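Local coordinates for legionella ubiquitin-specific protease A domain-containing protein (Legionella pneumophila subsp. pneumophila, PDB 5DGG) that is probably a ubiquitin-specific cysteine protease of the papain-like clan, represented here by its central domain, at residues P61-G66 against L85-G90; M25-R30 against M56-P61. All blocks are in the same frame, centred on the assembly; numbering follows the deposited sequence. Where two conformers were deposited one is given.

Interaction 1: P61-G66 against L85-G90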
loop_
_atom_site.group_PDB
_atom_site.type_symbol
_atom_site.label_atom_id
_atom_site.label_comp_id
_atom_site.label_asym_id
_atom_site.label_seq_id
_atom_site.Cartn_x
_atom_site.Cartn_y
_atom_site.Cartn_z
ATOM N N PRO A 61 -7.216 3.110 -9.291
ATOM C CA PRO A 61 -8.291 2.324 -8.706
ATOM C C PRO A 61 -8.367 1.018 -9.437
ATOM O O PRO A 61 -7.512 0.726 -10.285
ATOM C CB PRO A 61 -9.508 3.194 -8.991
ATOM C CG PRO A 61 -9.216 3.697 -10.359
ATOM C CD PRO A 61 -7.708 3.847 -10.467
ATOM N N GLY A 62 -9.341 0.196 -9.100
ATOM C CA GLY A 62 -9.444 -1.082 -9.766
ATOM C C GLY A 62 -8.498 -2.135 -9.243
ATOM O O GLY A 62 -8.749 -2.671 -8.204
ATOM N N HIS A 63 -7.415 -2.419 -9.980
ATOM C CA HIS A 63 -6.396 -3.339 -9.563
ATOM C C HIS A 63 -5.466 -2.667 -8.503
ATOM O O HIS A 63 -4.395 -2.205 -8.849
ATOM C CB HIS A 63 -5.603 -3.758 -10.816
ATOM C CG HIS A 63 -4.620 -4.870 -10.591
ATOM N ND1 HIS A 63 -4.682 -6.071 -11.270
ATOM C CD2 HIS A 63 -3.581 -4.984 -9.729
ATOM C CE1 HIS A 63 -3.683 -6.837 -10.888
ATOM N NE2 HIS A 63 -3.013 -6.209 -9.940
ATOM N N TRP A 64 -5.897 -2.633 -7.243
ATOM C CA TRP A 64 -5.146 -1.992 -6.168
ATOM C C TRP A 64 -3.760 -2.582 -6.045
ATOM O O TRP A 64 -3.573 -3.795 -6.182
ATOM C CB TRP A 64 -5.886 -2.130 -4.829
ATOM C CG TRP A 64 -7.175 -1.319 -4.833
ATOM C CD1 TRP A 64 -8.455 -1.794 -5.015
ATOM C CD2 TRP A 64 -7.283 0.073 -4.645
ATOM N NE1 TRP A 64 -9.357 -0.760 -4.967
ATOM C CE2 TRP A 64 -8.670 0.401 -4.723
ATOM C CE3 TRP A 64 -6.361 1.081 -4.408
ATOM C CZ2 TRP A 64 -9.137 1.704 -4.598
ATOM C CZ3 TRP A 64 -6.830 2.368 -4.233
ATOM C CH2 TRP A 64 -8.215 2.680 -4.360
ATOM N N ARG A 65 -2.799 -1.696 -5.849
ATOM C CA ARG A 65 -1.426 -2.034 -5.577
ATOM C C ARG A 65 -0.905 -1.208 -4.399
ATOM O O ARG A 65 -1.494 -0.204 -3.995
ATOM C CB ARG A 65 -0.572 -1.790 -6.833
ATOM C CG ARG A 65 -0.879 -2.714 -8.000
ATOM C CD ARG A 65 -0.029 -2.366 -9.211
ATOM N NE ARG A 65 -0.385 -3.163 -10.368
ATOM C CZ ARG A 65 -1.319 -2.845 -11.276
ATOM N NH1 ARG A 65 -2.026 -1.736 -11.216
ATOM N NH2 ARG A 65 -1.539 -3.663 -12.273
ATOM N N GLY A 66 0.185 -1.654 -3.815
ATOM C CA GLY A 66 0.774 -0.959 -2.689
ATOM C C GLY A 66 2.164 -0.452 -2.983
ATOM O O GLY A 66 2.933 -1.084 -3.693
ATOM N N LEU A 85 7.194 -2.032 -4.615
ATOM C CA LEU A 85 5.976 -1.976 -5.391
ATOM C C LEU A 85 5.297 -3.317 -5.413
ATOM O O LEU A 85 5.828 -4.265 -5.977
ATOM C CB LEU A 85 6.307 -1.514 -6.817
ATOM C CG LEU A 85 7.069 -0.189 -6.952
ATOM C CD1 LEU A 85 7.382 0.194 -8.420
ATOM C CD2 LEU A 85 6.343 0.934 -6.269
ATOM N N PHE A 86 4.157 -3.429 -4.716
ATOM C CA PHE A 86 3.451 -4.701 -4.451
ATOM C C PHE A 86 2.237 -4.832 -5.368
ATOM O O PHE A 86 1.396 -3.953 -5.421
ATOM C CB PHE A 86 2.999 -4.760 -2.985
ATOM C CG PHE A 86 2.057 -5.874 -2.662
ATOM C CD1 PHE A 86 2.526 -7.150 -2.446
ATOM C CD2 PHE A 86 0.687 -5.633 -2.586
ATOM C CE1 PHE A 86 1.651 -8.176 -2.126
ATOM C CE2 PHE A 86 -0.179 -6.639 -2.253
ATOM C CZ PHE A 86 0.308 -7.921 -2.009
ATOM N N ASP A 87 2.172 -5.932 -6.093
ATOM C CA ASP A 87 1.005 -6.234 -6.889
ATOM C C ASP A 87 0.402 -7.570 -6.400
ATOM O O ASP A 87 1.092 -8.602 -6.366
ATOM C CB ASP A 87 1.458 -6.327 -8.334
ATOM C CG ASP A 87 0.318 -6.512 -9.302
ATOM O OD1 ASP A 87 -0.655 -7.216 -8.979
ATOM O OD2 ASP A 87 0.413 -5.975 -10.426
ATOM N N PRO A 88 -0.888 -7.563 -5.989
ATOM C CA PRO A 88 -1.557 -8.780 -5.539
ATOM C C PRO A 88 -1.400 -9.981 -6.492
ATOM O O PRO A 88 -1.451 -11.136 -6.034
ATOM C CB PRO A 88 -3.016 -8.346 -5.462
ATOM C CG PRO A 88 -2.929 -6.905 -5.113
ATOM C CD PRO A 88 -1.758 -6.398 -5.867
ATOM N N TYR A 89 -1.194 -9.743 -7.776
ATOM C CA TYR A 89 -1.126 -10.878 -8.753
ATOM C C TYR A 89 0.245 -11.508 -8.756
ATOM O O TYR A 89 0.401 -12.655 -9.152
ATOM C CB TYR A 89 -1.438 -10.464 -10.193
ATOM C CG TYR A 89 -2.900 -10.358 -10.565
ATOM C CD1 TYR A 89 -3.886 -10.177 -9.614
ATOM C CD2 TYR A 89 -3.282 -10.388 -11.899
ATOM C CE1 TYR A 89 -5.216 -9.980 -9.983
ATOM C CE2 TYR A 89 -4.614 -10.248 -12.278
ATOM C CZ TYR A 89 -5.579 -10.058 -11.316
ATOM O OH TYR A 89 -6.901 -9.900 -11.692
ATOM N N GLY A 90 1.242 -10.757 -8.314
ATOM C CA GLY A 90 2.610 -11.233 -8.328
ATOM C C GLY A 90 3.510 -10.098 -8.754
ATOM O O GLY A 90 3.036 -9.090 -9.276
#

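Interaction 2: M25-R30 against M56-P61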
loop_
_atom_site.group_PDB
_atom_site.type_symbol
_atom_site.label_atom_id
_atom_site.label_comp_id
_atom_site.label_asym_id
_atom_site.label_seq_id
_atom_site.Cartn_x
_atom_site.Cartn_y
_atom_site.Cartn_z
ATOM N N MET A 25 -0.502 7.224 3.459
ATOM C CA MET A 25 -1.193 8.244 2.676
ATOM C C MET A 25 -2.554 7.758 2.208
ATOM O O MET A 25 -2.812 6.566 2.168
ATOM C CB MET A 25 -0.413 8.603 1.437
ATOM C CG MET A 25 1.052 8.690 1.671
ATOM S SD MET A 25 1.830 9.993 0.775
ATOM C CE MET A 25 1.354 11.152 2.058
ATOM N N ALA A 26 -3.386 8.730 1.827
ATOM C CA ALA A 26 -4.678 8.445 1.232
ATOM C C ALA A 26 -4.515 7.788 -0.115
ATOM O O ALA A 26 -3.471 7.886 -0.793
ATOM C CB ALA A 26 -5.504 9.707 1.078
ATOM N N VAL A 27 -5.604 7.193 -0.537
ATOM C CA VAL A 27 -5.633 6.539 -1.837
ATOM C C VAL A 27 -5.241 7.461 -2.998
ATOM O O VAL A 27 -5.627 8.638 -3.073
ATOM C CB VAL A 27 -6.987 5.886 -2.145
ATOM C CG1 VAL A 27 -7.279 4.780 -1.145
ATOM C CG2 VAL A 27 -8.097 6.920 -2.186
ATOM N N LEU A 28 -4.438 6.914 -3.900
ATOM C CA LEU A 28 -4.035 7.626 -5.101
ATOM C C LEU A 28 -4.712 6.965 -6.292
ATOM O O LEU A 28 -4.785 5.750 -6.364
ATOM C CB LEU A 28 -2.540 7.538 -5.332
ATOM C CG LEU A 28 -1.625 8.581 -4.859
ATOM C CD1 LEU A 28 -0.255 8.283 -5.467
ATOM C CD2 LEU A 28 -2.163 9.963 -5.256
ATOM N N ASN A 29 -5.190 7.776 -7.227
ATOM C CA ASN A 29 -5.756 7.281 -8.464
ATOM C C ASN A 29 -4.751 7.536 -9.583
ATOM O O ASN A 29 -4.568 8.683 -10.026
ATOM C CB ASN A 29 -7.036 8.078 -8.736
ATOM C CG ASN A 29 -7.735 7.624 -9.946
ATOM O OD1 ASN A 29 -7.139 7.331 -10.988
ATOM N ND2 ASN A 29 -9.040 7.493 -9.808
ATOM N N ARG A 30 -4.154 6.483 -10.106
ATOM C CA ARG A 30 -3.053 6.642 -11.067
ATOM C C ARG A 30 -3.489 7.147 -12.412
ATOM O O ARG A 30 -2.655 7.611 -13.179
ATOM C CB ARG A 30 -2.261 5.347 -11.260
ATOM C CG ARG A 30 -3.001 4.228 -11.902
ATOM C CD ARG A 30 -2.193 2.904 -11.848
ATOM N NE ARG A 30 -1.466 2.787 -13.108
ATOM C CZ ARG A 30 -1.758 1.935 -14.078
ATOM N NH1 ARG A 30 -2.707 1.006 -13.922
ATOM N NH2 ARG A 30 -1.056 1.986 -15.202
ATOM N N MET A 56 3.587 4.668 3.143
ATOM C CA MET A 56 2.798 3.726 2.372
ATOM C C MET A 56 1.762 4.444 1.501
ATOM O O MET A 56 1.093 5.395 1.933
ATOM C CB MET A 56 2.013 2.777 3.257
ATOM C CG MET A 56 2.721 2.196 4.452
ATOM S SD MET A 56 1.635 0.858 5.006
ATOM C CE MET A 56 2.654 0.306 6.309
ATOM N N ILE A 57 1.533 3.944 0.318
ATOM C CA ILE A 57 0.467 4.516 -0.539
ATOM C C ILE A 57 -0.337 3.426 -1.174
ATOM O O ILE A 57 0.216 2.594 -1.876
ATOM C CB ILE A 57 1.031 5.429 -1.686
ATOM C CG1 ILE A 57 2.136 6.348 -1.181
ATOM C CG2 ILE A 57 -0.130 6.234 -2.301
ATOM C CD1 ILE A 57 2.716 7.303 -2.228
ATOM N N PRO A 58 -1.664 3.398 -0.952
ATOM C CA PRO A 58 -2.443 2.497 -1.755
ATOM C C PRO A 58 -2.779 3.099 -3.107
ATOM O O PRO A 58 -3.289 4.200 -3.172
ATOM C CB PRO A 58 -3.691 2.261 -0.911
ATOM C CG PRO A 58 -3.804 3.514 -0.047
ATOM C CD PRO A 58 -2.505 4.239 -0.078
ATOM N N VAL A 59 -2.475 2.401 -4.186
ATOM C CA VAL A 59 -2.614 2.989 -5.523
ATOM C C VAL A 59 -3.620 2.197 -6.346
ATOM O O VAL A 59 -3.459 1.001 -6.584
ATOM C CB VAL A 59 -1.288 3.047 -6.270
ATOM C CG1 VAL A 59 -1.448 3.665 -7.649
ATOM C CG2 VAL A 59 -0.269 3.827 -5.467
ATOM N N GLY A 60 -4.665 2.884 -6.761
ATOM C CA GLY A 60 -5.664 2.292 -7.611
ATOM C C GLY A 60 -5.968 3.158 -8.806
ATOM O O GLY A 60 -5.114 3.842 -9.295
ATOM N N PRO A 61 -7.216 3.110 -9.291
ATOM C CA PRO A 61 -8.291 2.324 -8.706
ATOM C C PRO A 61 -8.367 1.018 -9.437
ATOM O O PRO A 61 -7.512 0.726 -10.285
ATOM C CB PRO A 61 -9.508 3.194 -8.991
ATOM C CG PRO A 61 -9.216 3.697 -10.359
ATOM C CD PRO A 61 -7.708 3.847 -10.467
#

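Interaction 1: P61-G66 against L85-G90
Gly66 and Phe86 form an antiparallel hydrogen-bonded pair, Phe86 N giving to Gly66 O at 2.8 Å and Gly66 N to Phe86 O at 3.1 Å, where strand 65-70 begins and strand 81-86 ends. Beyond this pair both chains turn to loop and the side chains take over, with the Asp87 carboxylate at the centre. Its OD1 receives His63 NE2 at 2.7 Å in a nearly straight bond (166° at the hydrogen). The acceptor lies close to the imidazole plane, whereas the donor comes from above the carboxylate, the two planes being 78° apart. From the opposite face Tyr89 N reaches the same OD1 at 2.9 Å, closing an Asx turn within the type I turn from Asp87 to Gly90. OD2 takes Arg65 NE at 2.9 Å in a salt bridge, again from well above the carboxylate plane. Three donors thus fix the rotation of the group. This end of the hairpin faces Cys132, at the start of helix 132-146, which touches both His63 and Tyr89; a Cys-His-Asp grouping of this kind is consistent with the active site of a cysteine protease. With CG anti to the backbone N (chi1 -172°), the His63 ring reaches across to Tyr89 and points CE1 at the centre of its face, an edge-to-face pair with centroids 4.4 Å apart. His63 CD2 also lies over the centre of the Arg65 guanidinium. Alongside, Pro88 CD presses against Trp64 O at 3.2 Å, while the Phe86 ring turns its edge toward Gly66 N and stacks with Tyr139.

Interaction 2: M25-R30 against M56-P61
Leu28 pairs with Val59 and Asn29 with Gly60 in parallel register, the two segments running 37° apart end to end. Leu28 bonds through both its N and its O: its N gives to Pro58 O at 3.0 Å, and its O receives Gly60 N at 2.9 Å. Arg30 N then continues the alternation to Gly60 O at 2.9 Å. At the other end Met25 N gives to Met56 O at 2.9 Å. From Met25 to Leu28 the chain advances three residues, from Met56 to Pro58 only two, so the first chain carries one residue more between these bonds, which agrees with the break in strand 22-29. Pro58, which has no N-H to offer, fills that interval with its ring, CD lying 3.2 Å from Met25 O.

Ile57 divides its two branches between two neighbours. CG1 lies side by side with the Met25 chain, 3.8 Å from Met25 CG, while CG2, anti to the backbone N, meets Leu28 CD1, also at 3.8 Å. Met25 and Leu28 in turn touch Leu43 and Ile39 of helix 33-47, so this apolar patch is part of the core between sheet and helix. On the other face, Asn29 has CG anti to its backbone N (chi1 -178°), which sets the amide obliquely against the CD and CG corner of the Pro61 ring, with OD1 3.6 Å from Pro61 CD. That OD1 accepts from Tyr31 N and Asp32 N, bonds that hold the amide as the chain turns off the strand toward the helix. The Arg30 chain passes close to Gly60 O through its CG. The whole is the strand pairing of a beta-alpha-beta crossover, strands 22-29 and 54-60 joined through helix 33-47.

From the N terminus, strand 22-29 leads into helix 33-47 and returns as strand 54-60, so interaction 2 closes a loop of 25 intervening residues first. The chain then reverses through Pro61, which follows a cis peptide bond and belongs to both contacts, and enters strand 65-70. Interaction 1 closes the next loop, the hairpin with strand 81-86. The two loops follow in series, neither enclosing nor crossing the other. Each joins one pair of neighbouring strands in the mixed sheet; the seam between the pairs, strand 54-60 against 65-70, is bridged where Arg65 O lies 2.8 Å from Val59 N, a probable hydrogen bond, and the Trp64 ring packs against the backbone of Val59.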